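Local atomic coordinates of AT-less polyketide synthase (Streptomyces platensis subsp. rosaceus, PDB entry 4TKT), a protein that probably works, through its ketosynthase domain, in building the polyketide chain of isomigrastatin by Claisen-type condensation, on an assembly line lacking integral acyltransferases. Residues S188-I193 and S432-V437; L295-V300 and P330-G335; D311-G316 and E342-R347; C317-G322 and L371-L376; W412-T415 and P419-G422. One frame throughout, in Å; residues are numbered along the deposited sequence.

Contact 1. Residues S188-I193 and S432-V437; sequences SALSAI and SNAHVV
No flat group takes part where Leu-190 packs against Ala-434 and Val-436: the touching surfaces are all aliphatic. The imidazole of His-435 starts from the other side of the strand, where it meets the ring of Trp-305 with the two planes at about 85°. The fold is that of the thiolase superfamily, in which central helices are sandwiched between two sheets, and the contact packs the first turns of helix 188-202 on strand 432-439. The sequence just ahead of this helix has the pattern that in related ketosynthases carries the nucleophilic cysteine.

Leu-190 meets two residues that point to the same side of the strand. Its CB lies 3.8 Å from Ala-434 CB, while its CG lies 3.6 Å from Val-436 CG2. The leucine and valine side chains pass at a slant, and Leu-190 CD2 reaches the same methyl at 4.0 Å. With CG1 of Val-436 anti to the backbone N (chi1 175°), CG2 is the branch that faces the helix. Leu-424 and Ser-426 of the neighbouring strand also touch Leu-190.

Polar contact between the segments runs through one water, which donates to Ser-191 OG at 2.8 Å and to Asn-433 O at 3.2 Å; the same OG also bonds to Ala-187 O and Thr-184 OG1.

Contact 2. Residues L295-V300 and P330-G335; sequences LAQAAV and PIEIAG
Two helices of the outer layer, 294-308 and 328-340, meet here in a close, buried packing contact centred on Gln-297, Ala-298, Glu-332 and Gly-335. The short segments approach to 8.2 Å between axes and cross at -44°. The nearest CA atoms are those of Ala-298 and Gly-335, 4.6 Å apart. Such closeness depends on small residues: Ala-298 CB rests on Gly-335 O at 3.3 Å, and a CB on Gly-335 would probably be cramped, about 3.1 Å from Gln-297 OE1.

That glutamine spans the groove between the helices. Its CG stands anti to the carbonyl carbon (chi1 -65°) and the chain beyond it is extended, which carries the amide to the facing helix. OE1 comes within 3.3 Å of Glu-332 CA, and NE2 passes 4.1 Å from Ile-331 CG2, the glutamine and isoleucine crossing at about a right angle. No direct polar bond links the segments. Instead a water donates to Gln-297 OE1 at 3.0 Å and to Glu-332 O, also at 3.0 Å, so the buried amide oxygen is satisfied through the solvent molecule.

Glu-332 itself turns its carboxylate to another task: OE1 accepts from His-321 N and OE2 from Gly-322 N. The helix pair is thereby tied to the HGTGT sequence, which in related ketosynthases carries an active-site histidine. Helices packed side by side over the outer face of the sheet, as here, form one of the outer helical layers of the thiolase fold.

Contact 3. Residues D311-G316 and E342-R347; sequences DPRDIG and EFTDAR
The turn that offers Pro-312 and Arg-313 to Phe-343 and Thr-344 is closed by a backbone hydrogen bond from Asp-314 N to Asp-311 O, 2.7 Å long. A second, weak bond of the Asx-turn kind, from Arg-313 N to Asp-311 OD1, supports the start of this short 3-10 segment. The two segments are the loops leading into strands 317-319 and 350-353, parallel neighbours in the sheet that are joined through helix 328-340 in a beta-alpha-beta crossover. The contact therefore links the two entrances of that unit, near the protein surface.

Across the interface the evidence is apolar. Pro-312 CG sits over one face of the Phe-343 ring, 3.3 Å above its plane and displaced toward the rim. The distance from CG to the ring centroid is 3.7 Å, 28° off the normal, which fits a CH-pi contact. The displacement favours the root of the ring: Phe-343 CG is 3.4 Å from Pro-312 CG. Pro-312 also touches Trp-305 of helix 294-308.

Arg-313 lies along the remaining surface. Its CB meets Thr-344 CG2 at 3.7 Å, the two side chains crossing at about a right angle. The chain then bends at chi2 (57°), which brings its later atoms past Ala-346 while the guanidinium engages the ring of Phe-349 in a cation-pi contact. Arg-313 CD is 3.8 Å from Ala-346 CB, and the same methyl approaches Arg-313 NE obliquely at 3.5 Å.

Contact 4. Residues C317-G322 and L371-L376; sequences CIEAHG and LAKLLL
Glu-319 and Lys-373 cross at about a right angle, and the carboxylate lies against the outer part of the lysine chain, CD to NZ. Lys-373 is fully extended, all four torsions near 180°, so it forms a straight rod from the helix. Glu-319 instead bends at chi2 (63°), which curls its carboxylate against the outer half of that rod. OE1 thus lies 3.2 Å from Lys-373 CD and 3.2 Å from Lys-373 CE as well as 3.1 Å from Lys-373 NZ. This last pair is a salt bridge whose hydrogen bond is weak. The second oxygen, OE2, accepts from Ala-355 N, so backbone and lysine together fix the rotation of the carboxylate.

The helix concerned, 366-380, belongs to the central helical layer of the thiolase fold and packs on strand 317-319 of the C-terminal half; both charged groups are buried between them. Leu-31 of helix 24-32 and Val-384 also touch the lysine. A methionine in place of Lys-373 would probably leave the enclosed carboxylate of Glu-319 without its countercharge and OE1 without this donor.

One helix position further on, Leu-374 turns its CD1 toward the strand, 4.1 Å from Cys-317 SG. The thiol is brought there by a trans chi1 (174°), and Trp-412 lies against the same cysteine, while Leu-424 of the adjoining strand touches both Leu-374 and Glu-319.

Contact 5. Residues W412-T415 and P419-G422; sequences WPRT and PRLG. With GOL (glycerol), chain F.
Arg-420 runs across one face of the Trp-412 indole. CB lies 3.9 Å from Trp-412 CZ2, and CG is 3.8 Å from Trp-412 NE1. CD then comes to rest over the five-membered ring, 3.6 Å from its centroid and only 4° off the normal, a well-centred CH-pi contact. Beyond CD the chain bends at chi3 and leaves the ring: CZ is 5.5 Å from the same centroid, so any cation-pi attraction is weak at most.

NE makes a long, weak ion pair with Asp-440. The guanidinium carbon lies over a face of the Arg-414 guanidinium, with the planes 60° apart. At the tip, Arg-420 NH2 lies 3.5 Å from Arg-414 CB, whereas Arg-420 NH1 and Arg-414 NH2 are 3.1 Å apart, two donors that cannot bond to each other. A glycerol, probably from the crystallisation liquor, receives both arginines instead: Arg-420 NH1 donates to O1 at 3.1 Å, and Arg-414 NE to O2 at 2.9 Å with an angle of 167°.

The two segments are joined by a three-residue link just ahead of strand 421-427, in a partly buried place; the indole also touches Gln-377 and Met-378 of helix 366-380. An alanine at Arg-420 is likely to uncover one face of the Trp-412 indole and take away a positive group near Asp-440.

That aspartate, in a salt bridge with Arg-414 NH2 as well as the long, weak pair with Arg-420, probably offsets part of the charge of the two arginines.

Following the chain from its N terminus, residues 188-193 open contact 1, which closes only at 432-437 and so encloses the other four. Within that span contacts 2, 3 and 4 begin in turn at 295-300, 311-316 and 317-322 and end in the same order at 330-335, 342-347 and 371-376; each pair therefore crosses. Contact 5 follows them as a short local loop before strand 421-427. Contacts 1 and 4 set helices 188-202 and 366-380 on the same sheet, contact 2 joins two helices of an outer layer, and contacts 3 and 5 lie in the loops at the ends of its strands, joined by a probable bond from Gly-316 N to Leu-421 O.

Contact 1. Residues S188-I193 and S432-V437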
# COMPACT_ATOMS: atom_id res chain seq x y z
N SER A 188 -0.05 3.94 13.46
CA SER A 188 -1.43 4.04 12.97
C SER A 188 -1.82 2.96 11.96
O SER A 188 -2.83 2.29 12.14
CB SER A 188 -1.67 5.42 12.36
OG SER A 188 -1.61 6.42 13.36
N ALA A 189 -1.01 2.79 10.92
CA ALA A 189 -1.32 1.83 9.86
C ALA A 189 -1.43 0.41 10.40
O ALA A 189 -2.34 -0.34 10.04
CB ALA A 189 -0.28 1.90 8.76
N LEU A 190 -0.50 0.04 11.28
CA LEU A 190 -0.51 -1.29 11.87
C LEU A 190 -1.68 -1.45 12.83
O LEU A 190 -2.22 -2.54 12.99
CB LEU A 190 0.80 -1.56 12.60
CG LEU A 190 1.66 -2.63 11.92
CD1 LEU A 190 1.89 -2.26 10.46
CD2 LEU A 190 2.98 -2.82 12.64
N SER A 191 -2.08 -0.35 13.46
CA SER A 191 -3.24 -0.37 14.35
C SER A 191 -4.52 -0.57 13.54
O SER A 191 -5.44 -1.25 13.99
CB SER A 191 -3.31 0.91 15.17
OG SER A 191 -2.18 1.04 16.01
N ALA A 192 -4.57 0.04 12.36
CA ALA A 192 -5.71 -0.12 11.46
C ALA A 192 -5.83 -1.57 11.02
O ALA A 192 -6.92 -2.15 11.04
CB ALA A 192 -5.57 0.79 10.25
N ILE A 193 -4.71 -2.16 10.64
CA ILE A 193 -4.66 -3.57 10.26
C ILE A 193 -5.12 -4.45 11.41
O ILE A 193 -5.88 -5.41 11.22
CB ILE A 193 -3.25 -3.97 9.81
CG1 ILE A 193 -2.90 -3.26 8.50
CG2 ILE A 193 -3.14 -5.48 9.67
CD1 ILE A 193 -1.53 -3.57 7.96
N SER A 432 2.08 4.21 21.74
CA SER A 432 1.31 3.12 21.15
C SER A 432 2.22 2.21 20.34
O SER A 432 2.92 2.66 19.43
CB SER A 432 0.18 3.66 20.28
OG SER A 432 -0.82 4.29 21.05
N ASN A 433 2.20 0.92 20.66
CA ASN A 433 3.02 -0.05 19.95
C ASN A 433 2.18 -1.08 19.21
O ASN A 433 1.03 -1.34 19.57
CB ASN A 433 3.95 -0.76 20.93
CG ASN A 433 4.81 0.20 21.71
OD1 ASN A 433 5.25 1.23 21.20
ND2 ASN A 433 5.06 -0.13 22.98
N ALA A 434 2.76 -1.67 18.17
CA ALA A 434 2.07 -2.69 17.40
C ALA A 434 3.06 -3.67 16.77
O ALA A 434 4.16 -3.28 16.38
CB ALA A 434 1.20 -2.06 16.33
N HIS A 435 2.66 -4.93 16.70
CA HIS A 435 3.45 -5.94 16.01
C HIS A 435 2.54 -6.85 15.20
O HIS A 435 1.47 -7.25 15.67
CB HIS A 435 4.28 -6.76 16.99
CG HIS A 435 5.32 -7.62 16.34
ND1 HIS A 435 6.58 -7.15 16.01
CD2 HIS A 435 5.29 -8.91 15.95
CE1 HIS A 435 7.27 -8.12 15.45
NE2 HIS A 435 6.51 -9.20 15.40
N VAL A 436 2.95 -7.17 13.98
CA VAL A 436 2.17 -8.01 13.09
C VAL A 436 3.00 -9.19 12.61
O VAL A 436 4.17 -9.03 12.27
CB VAL A 436 1.64 -7.21 11.88
CG1 VAL A 436 0.94 -8.12 10.89
CG2 VAL A 436 0.71 -6.11 12.34
N VAL A 437 2.39 -10.38 12.61
CA VAL A 437 3.08 -11.60 12.19
C VAL A 437 2.53 -12.12 10.87
O VAL A 437 1.35 -12.46 10.78
CB VAL A 437 2.95 -12.70 13.26
CG1 VAL A 437 3.69 -13.95 12.82
CG2 VAL A 437 3.46 -12.20 14.60
O HOH W 1 -1.26 0.69 18.65

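Contact 2. Residues L295-V300 and P330-G335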
# COMPACT_ATOMS: atom_id res chain seq x y z
N LEU A 295 10.21 -3.03 27.58
CA LEU A 295 9.40 -4.10 28.14
C LEU A 295 8.03 -4.16 27.48
O LEU A 295 7.47 -5.23 27.28
CB LEU A 295 9.26 -3.93 29.66
CG LEU A 295 10.55 -3.96 30.47
CD1 LEU A 295 10.25 -4.05 31.96
CD2 LEU A 295 11.45 -5.11 30.03
N ALA A 296 7.49 -2.99 27.15
CA ALA A 296 6.20 -2.92 26.47
C ALA A 296 6.31 -3.44 25.05
O ALA A 296 5.41 -4.12 24.55
CB ALA A 296 5.67 -1.49 26.47
N GLN A 297 7.42 -3.12 24.40
CA GLN A 297 7.68 -3.60 23.05
C GLN A 297 7.81 -5.12 23.04
O GLN A 297 7.29 -5.79 22.16
CB GLN A 297 8.94 -2.96 22.48
CG GLN A 297 8.83 -1.46 22.27
CD GLN A 297 10.06 -0.87 21.62
OE1 GLN A 297 10.97 -1.60 21.24
NE2 GLN A 297 10.08 0.45 21.48
N ALA A 298 8.50 -5.65 24.04
CA ALA A 298 8.67 -7.09 24.17
C ALA A 298 7.32 -7.76 24.39
O ALA A 298 7.07 -8.85 23.87
CB ALA A 298 9.62 -7.41 25.31
N ALA A 299 6.46 -7.11 25.15
CA ALA A 299 5.15 -7.67 25.47
C ALA A 299 4.25 -7.75 24.24
O ALA A 299 3.60 -8.76 24.01
CB ALA A 299 4.48 -6.86 26.57
N VAL A 300 4.22 -6.67 23.46
CA VAL A 300 3.34 -6.62 22.30
C VAL A 300 3.82 -7.61 21.23
O VAL A 300 3.01 -8.20 20.51
CB VAL A 300 3.24 -5.19 21.71
CG1 VAL A 300 4.52 -4.77 21.01
CG2 VAL A 300 2.06 -5.09 20.75
N PRO A 330 18.69 1.35 20.21
CA PRO A 330 19.12 0.30 21.14
C PRO A 330 17.96 -0.27 21.97
O PRO A 330 17.98 -1.44 22.34
CB PRO A 330 20.12 1.02 22.05
CG PRO A 330 20.57 2.20 21.26
CD PRO A 330 19.36 2.63 20.50
N ILE A 331 16.96 0.56 22.24
CA ILE A 331 15.79 0.14 23.01
C ILE A 331 14.98 -0.90 22.23
O ILE A 331 14.51 -1.88 22.81
CB ILE A 331 14.90 1.35 23.38
CG1 ILE A 331 15.49 2.08 24.59
CG2 ILE A 331 13.48 0.91 23.69
CD1 ILE A 331 14.68 3.28 25.03
N GLU A 332 14.82 -0.68 20.93
CA GLU A 332 14.07 -1.61 20.09
C GLU A 332 14.71 -2.99 20.07
O GLU A 332 14.01 -4.00 20.15
CB GLU A 332 13.95 -1.07 18.67
CG GLU A 332 13.28 -2.06 17.72
CD GLU A 332 12.86 -1.43 16.41
OE1 GLU A 332 11.97 -2.00 15.74
OE2 GLU A 332 13.42 -0.37 16.04
N ILE A 333 16.03 -3.04 19.97
CA ILE A 333 16.75 -4.31 19.96
C ILE A 333 16.63 -4.99 21.32
O ILE A 333 16.47 -6.21 21.40
CB ILE A 333 18.23 -4.12 19.59
CG1 ILE A 333 18.34 -3.57 18.17
CG2 ILE A 333 18.98 -5.43 19.69
CD1 ILE A 333 17.67 -4.44 17.14
N ALA A 334 16.69 -4.20 22.38
CA ALA A 334 16.50 -4.71 23.73
C ALA A 334 15.12 -5.35 23.87
O ALA A 334 14.97 -6.39 24.50
CB ALA A 334 16.68 -3.61 24.76
N GLY A 335 14.12 -4.71 23.27
CA GLY A 335 12.76 -5.21 23.29
C GLY A 335 12.63 -6.52 22.54
O GLY A 335 11.98 -7.45 23.02
O HOH W 2 11.01 -4.27 19.91

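Contact 3. Residues D311-G316 and E342-R347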
# COMPACT_ATOMS: atom_id res chain seq x y z
N ASP A 311 6.32 -20.40 16.18
CA ASP A 311 7.54 -20.64 16.95
C ASP A 311 8.58 -19.61 16.51
O ASP A 311 9.15 -19.73 15.43
CB ASP A 311 8.05 -22.06 16.73
CG ASP A 311 9.15 -22.46 17.71
OD1 ASP A 311 9.78 -21.56 18.31
OD2 ASP A 311 9.39 -23.67 17.86
N PRO A 312 8.83 -18.60 17.36
CA PRO A 312 9.73 -17.47 17.08
C PRO A 312 11.10 -17.89 16.55
O PRO A 312 11.76 -17.09 15.88
CB PRO A 312 9.87 -16.78 18.45
CG PRO A 312 9.01 -17.56 19.40
CD PRO A 312 8.08 -18.40 18.61
N ARG A 313 11.53 -19.11 16.84
CA ARG A 313 12.79 -19.62 16.30
C ARG A 313 12.73 -19.71 14.77
O ARG A 313 13.75 -19.64 14.09
CB ARG A 313 13.11 -20.99 16.91
CG ARG A 313 14.39 -21.64 16.40
CD ARG A 313 15.60 -20.75 16.60
NE ARG A 313 16.82 -21.35 16.07
CZ ARG A 313 17.20 -21.27 14.79
NH1 ARG A 313 18.33 -21.85 14.40
NH2 ARG A 313 16.47 -20.60 13.92
N ASP A 314 11.52 -19.85 14.24
CA ASP A 314 11.32 -19.99 12.80
C ASP A 314 11.24 -18.66 12.07
O ASP A 314 11.25 -18.63 10.84
CB ASP A 314 10.06 -20.80 12.52
CG ASP A 314 10.13 -22.21 13.08
OD1 ASP A 314 11.21 -22.82 13.02
OD2 ASP A 314 9.09 -22.70 13.59
N ILE A 315 11.15 -17.56 12.82
CA ILE A 315 11.10 -16.23 12.21
C ILE A 315 12.34 -15.99 11.35
O ILE A 315 13.46 -16.05 11.84
CB ILE A 315 11.01 -15.11 13.27
CG1 ILE A 315 9.78 -15.27 14.16
CG2 ILE A 315 11.00 -13.74 12.59
CD1 ILE A 315 8.49 -14.92 13.48
N GLY A 316 12.12 -15.72 10.07
CA GLY A 316 13.22 -15.55 9.14
C GLY A 316 13.67 -14.11 9.00
O GLY A 316 14.83 -13.84 8.69
N GLU A 342 12.26 -15.55 25.63
CA GLU A 342 11.24 -16.33 26.31
C GLU A 342 10.94 -17.64 25.59
O GLU A 342 10.09 -18.42 26.02
CB GLU A 342 9.95 -15.52 26.46
CG GLU A 342 10.00 -14.48 27.57
CD GLU A 342 10.22 -15.10 28.94
OE1 GLU A 342 9.72 -16.22 29.17
OE2 GLU A 342 10.90 -14.47 29.77
N PHE A 343 11.64 -17.88 24.48
CA PHE A 343 11.36 -19.05 23.66
C PHE A 343 12.62 -19.81 23.26
O PHE A 343 12.66 -21.04 23.32
CB PHE A 343 10.58 -18.65 22.41
CG PHE A 343 9.25 -18.03 22.71
CD1 PHE A 343 8.13 -18.83 22.92
CD2 PHE A 343 9.10 -16.65 22.78
CE1 PHE A 343 6.90 -18.26 23.20
CE2 PHE A 343 7.87 -16.08 23.05
CZ PHE A 343 6.77 -16.89 23.26
N THR A 344 13.65 -19.08 22.83
CA THR A 344 14.91 -19.70 22.43
C THR A 344 16.12 -18.90 22.87
O THR A 344 16.05 -17.68 23.03
CB THR A 344 14.99 -19.90 20.91
OG1 THR A 344 14.55 -18.70 20.25
CG2 THR A 344 14.13 -21.07 20.46
N ASP A 345 17.24 -19.59 23.05
CA ASP A 345 18.51 -18.96 23.39
C ASP A 345 19.40 -18.87 22.15
O ASP A 345 20.59 -18.56 22.26
CB ASP A 345 19.22 -19.73 24.51
N ALA A 346 18.82 -19.16 20.99
CA ALA A 346 19.57 -19.17 19.74
C ALA A 346 20.07 -17.78 19.35
O ALA A 346 19.52 -16.76 19.78
CB ALA A 346 18.70 -19.75 18.62
N ARG A 347 21.13 -17.75 18.54
CA ARG A 347 21.75 -16.49 18.15
C ARG A 347 21.96 -16.38 16.64
O ARG A 347 22.34 -17.35 15.99
CB ARG A 347 23.09 -16.32 18.86
CG ARG A 347 22.99 -16.10 20.36
CD ARG A 347 24.34 -16.23 21.03
NE ARG A 347 25.40 -15.56 20.28
CZ ARG A 347 26.54 -16.13 19.90
NH1 ARG A 347 26.78 -17.40 20.22
NH2 ARG A 347 27.43 -15.44 19.21

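Contact 4. Residues C317-G322 and L371-L376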
# COMPACT_ATOMS: atom_id res chain seq x y z
N CYS A 317 12.75 -13.18 9.23
CA CYS A 317 13.04 -11.77 9.04
C CYS A 317 12.17 -10.88 9.92
O CYS A 317 10.98 -11.13 10.08
CB CYS A 317 12.87 -11.39 7.57
SG CYS A 317 13.05 -9.62 7.21
N ILE A 318 12.78 -9.85 10.49
CA ILE A 318 12.06 -8.83 11.24
C ILE A 318 12.21 -7.48 10.57
O ILE A 318 13.32 -6.97 10.42
CB ILE A 318 12.55 -8.72 12.69
CG1 ILE A 318 12.20 -9.98 13.49
CG2 ILE A 318 11.96 -7.50 13.36
CD1 ILE A 318 10.72 -10.11 13.80
N GLU A 319 11.09 -6.90 10.15
CA GLU A 319 11.09 -5.53 9.64
C GLU A 319 10.86 -4.57 10.81
O GLU A 319 9.73 -4.39 11.27
CB GLU A 319 10.02 -5.34 8.56
CG GLU A 319 9.84 -3.91 8.08
CD GLU A 319 11.08 -3.34 7.42
OE1 GLU A 319 11.96 -4.12 7.01
OE2 GLU A 319 11.17 -2.09 7.31
N ALA A 320 11.95 -3.98 11.29
CA ALA A 320 11.92 -3.20 12.52
C ALA A 320 11.44 -1.77 12.33
O ALA A 320 11.36 -1.26 11.21
CB ALA A 320 13.31 -3.20 13.15
N HIS A 321 11.10 -1.13 13.44
CA HIS A 321 10.77 0.29 13.46
C HIS A 321 11.96 1.08 12.94
O HIS A 321 11.86 1.78 11.93
CB HIS A 321 10.39 0.73 14.88
CG HIS A 321 9.74 2.07 14.95
ND1 HIS A 321 8.67 2.42 14.16
CD2 HIS A 321 9.99 3.15 15.74
CE1 HIS A 321 8.30 3.66 14.45
NE2 HIS A 321 9.08 4.12 15.40
N GLY A 322 13.09 0.94 13.63
CA GLY A 322 14.38 1.46 13.19
C GLY A 322 14.41 2.89 12.69
O GLY A 322 14.76 3.15 11.54
N LEU A 371 5.17 -3.26 5.80
CA LEU A 371 4.50 -4.49 5.41
C LEU A 371 4.80 -4.82 3.95
O LEU A 371 4.99 -5.99 3.59
CB LEU A 371 2.99 -4.37 5.62
CG LEU A 371 2.17 -5.59 5.17
CD1 LEU A 371 2.64 -6.83 5.90
CD2 LEU A 371 0.69 -5.35 5.41
N ALA A 372 4.85 -3.79 3.12
CA ALA A 372 5.16 -3.95 1.71
C ALA A 372 6.55 -4.56 1.51
O ALA A 372 6.71 -5.52 0.76
CB ALA A 372 5.07 -2.62 0.99
N LYS A 373 7.54 -4.00 2.20
CA LYS A 373 8.91 -4.50 2.11
C LYS A 373 8.99 -5.96 2.53
O LYS A 373 9.69 -6.76 1.90
CB LYS A 373 9.85 -3.66 2.97
CG LYS A 373 11.27 -4.19 3.01
CD LYS A 373 12.16 -3.36 3.92
CE LYS A 373 13.47 -4.08 4.21
NZ LYS A 373 14.30 -3.35 5.21
N LEU A 374 8.26 -6.31 3.59
CA LEU A 374 8.29 -7.66 4.12
C LEU A 374 7.65 -8.65 3.15
O LEU A 374 8.21 -9.70 2.86
CB LEU A 374 7.59 -7.72 5.48
CG LEU A 374 7.68 -9.04 6.25
CD1 LEU A 374 9.10 -9.59 6.23
CD2 LEU A 374 7.22 -8.83 7.68
N LEU A 375 6.47 -8.30 2.64
CA LEU A 375 5.76 -9.16 1.69
C LEU A 375 6.53 -9.32 0.38
O LEU A 375 6.54 -10.40 -0.21
CB LEU A 375 4.36 -8.61 1.41
CG LEU A 375 3.36 -8.67 2.57
CD1 LEU A 375 2.06 -7.99 2.17
CD2 LEU A 375 3.09 -10.10 2.98
N LEU A 376 7.16 -8.24 -0.07
CA LEU A 376 7.94 -8.27 -1.30
C LEU A 376 9.18 -9.14 -1.16
O LEU A 376 9.59 -9.81 -2.11
CB LEU A 376 8.34 -6.85 -1.72
CG LEU A 376 7.25 -6.02 -2.39
CD1 LEU A 376 7.69 -4.58 -2.56
CD2 LEU A 376 6.87 -6.63 -3.73

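Contact 5. Residues W412-T415 and P419-G422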
# COMPACT_ATOMS: atom_id res chain seq x y z
N TRP A 412 16.62 -15.53 0.29
CA TRP A 412 15.86 -15.96 1.45
C TRP A 412 15.24 -17.32 1.15
O TRP A 412 14.11 -17.40 0.67
CB TRP A 412 14.78 -14.93 1.81
CG TRP A 412 14.02 -15.24 3.08
CD1 TRP A 412 14.17 -16.33 3.89
CD2 TRP A 412 12.98 -14.44 3.67
NE1 TRP A 412 13.30 -16.26 4.95
CE2 TRP A 412 12.56 -15.11 4.84
CE3 TRP A 412 12.38 -13.23 3.33
CZ2 TRP A 412 11.56 -14.60 5.66
CZ3 TRP A 412 11.39 -12.73 4.15
CH2 TRP A 412 10.99 -13.41 5.30
N PRO A 413 15.99 -18.40 1.42
CA PRO A 413 15.59 -19.76 1.06
C PRO A 413 14.42 -20.30 1.89
O PRO A 413 14.34 -20.02 3.09
CB PRO A 413 16.86 -20.58 1.32
CG PRO A 413 17.55 -19.84 2.40
CD PRO A 413 17.27 -18.38 2.15
N ARG A 414 13.54 -21.05 1.25
CA ARG A 414 12.41 -21.67 1.94
C ARG A 414 12.83 -22.98 2.58
O ARG A 414 13.49 -23.81 1.94
CB ARG A 414 11.25 -21.90 0.97
CG ARG A 414 10.01 -22.51 1.61
CD ARG A 414 8.92 -22.78 0.59
NE ARG A 414 8.55 -21.58 -0.16
CZ ARG A 414 7.61 -20.72 0.21
NH1 ARG A 414 6.93 -20.92 1.34
NH2 ARG A 414 7.34 -19.66 -0.54
N THR A 415 12.44 -23.18 3.84
CA THR A 415 12.75 -24.43 4.53
C THR A 415 11.68 -25.47 4.24
O THR A 415 10.55 -25.37 4.72
CB THR A 415 12.86 -24.22 6.05
OG1 THR A 415 13.90 -23.28 6.34
CG2 THR A 415 13.16 -25.54 6.75
N PRO A 419 6.10 -22.37 5.25
CA PRO A 419 5.98 -20.96 4.86
C PRO A 419 7.09 -20.10 5.46
O PRO A 419 7.49 -20.34 6.60
CB PRO A 419 4.62 -20.54 5.42
CG PRO A 419 3.87 -21.82 5.59
CD PRO A 419 4.89 -22.84 5.94
N ARG A 420 7.58 -19.13 4.70
CA ARG A 420 8.51 -18.15 5.24
C ARG A 420 7.78 -17.31 6.28
O ARG A 420 6.63 -16.92 6.07
CB ARG A 420 9.10 -17.28 4.13
CG ARG A 420 10.24 -17.94 3.36
CD ARG A 420 10.75 -17.06 2.24
NE ARG A 420 10.14 -17.38 0.96
CZ ARG A 420 10.73 -18.08 0.00
NH1 ARG A 420 10.10 -18.34 -1.13
NH2 ARG A 420 11.97 -18.53 0.18
N LEU A 421 8.44 -17.03 7.40
CA LEU A 421 7.79 -16.36 8.52
C LEU A 421 8.46 -15.03 8.83
O LEU A 421 9.68 -14.94 8.93
CB LEU A 421 7.81 -17.27 9.75
CG LEU A 421 6.86 -16.92 10.90
CD1 LEU A 421 5.43 -16.87 10.41
CD2 LEU A 421 7.01 -17.94 12.02
N GLY A 422 7.65 -13.98 8.99
CA GLY A 422 8.18 -12.65 9.23
C GLY A 422 7.46 -11.89 10.33
O GLY A 422 6.32 -12.19 10.67
C1 GOL F . 11.45 -20.05 -4.13
O1 GOL F . 11.24 -18.66 -3.98
C2 GOL F . 10.15 -20.80 -3.85
O2 GOL F . 10.22 -21.37 -2.56
C3 GOL F . 8.97 -19.84 -3.91
O3 GOL F . 7.80 -20.52 -3.55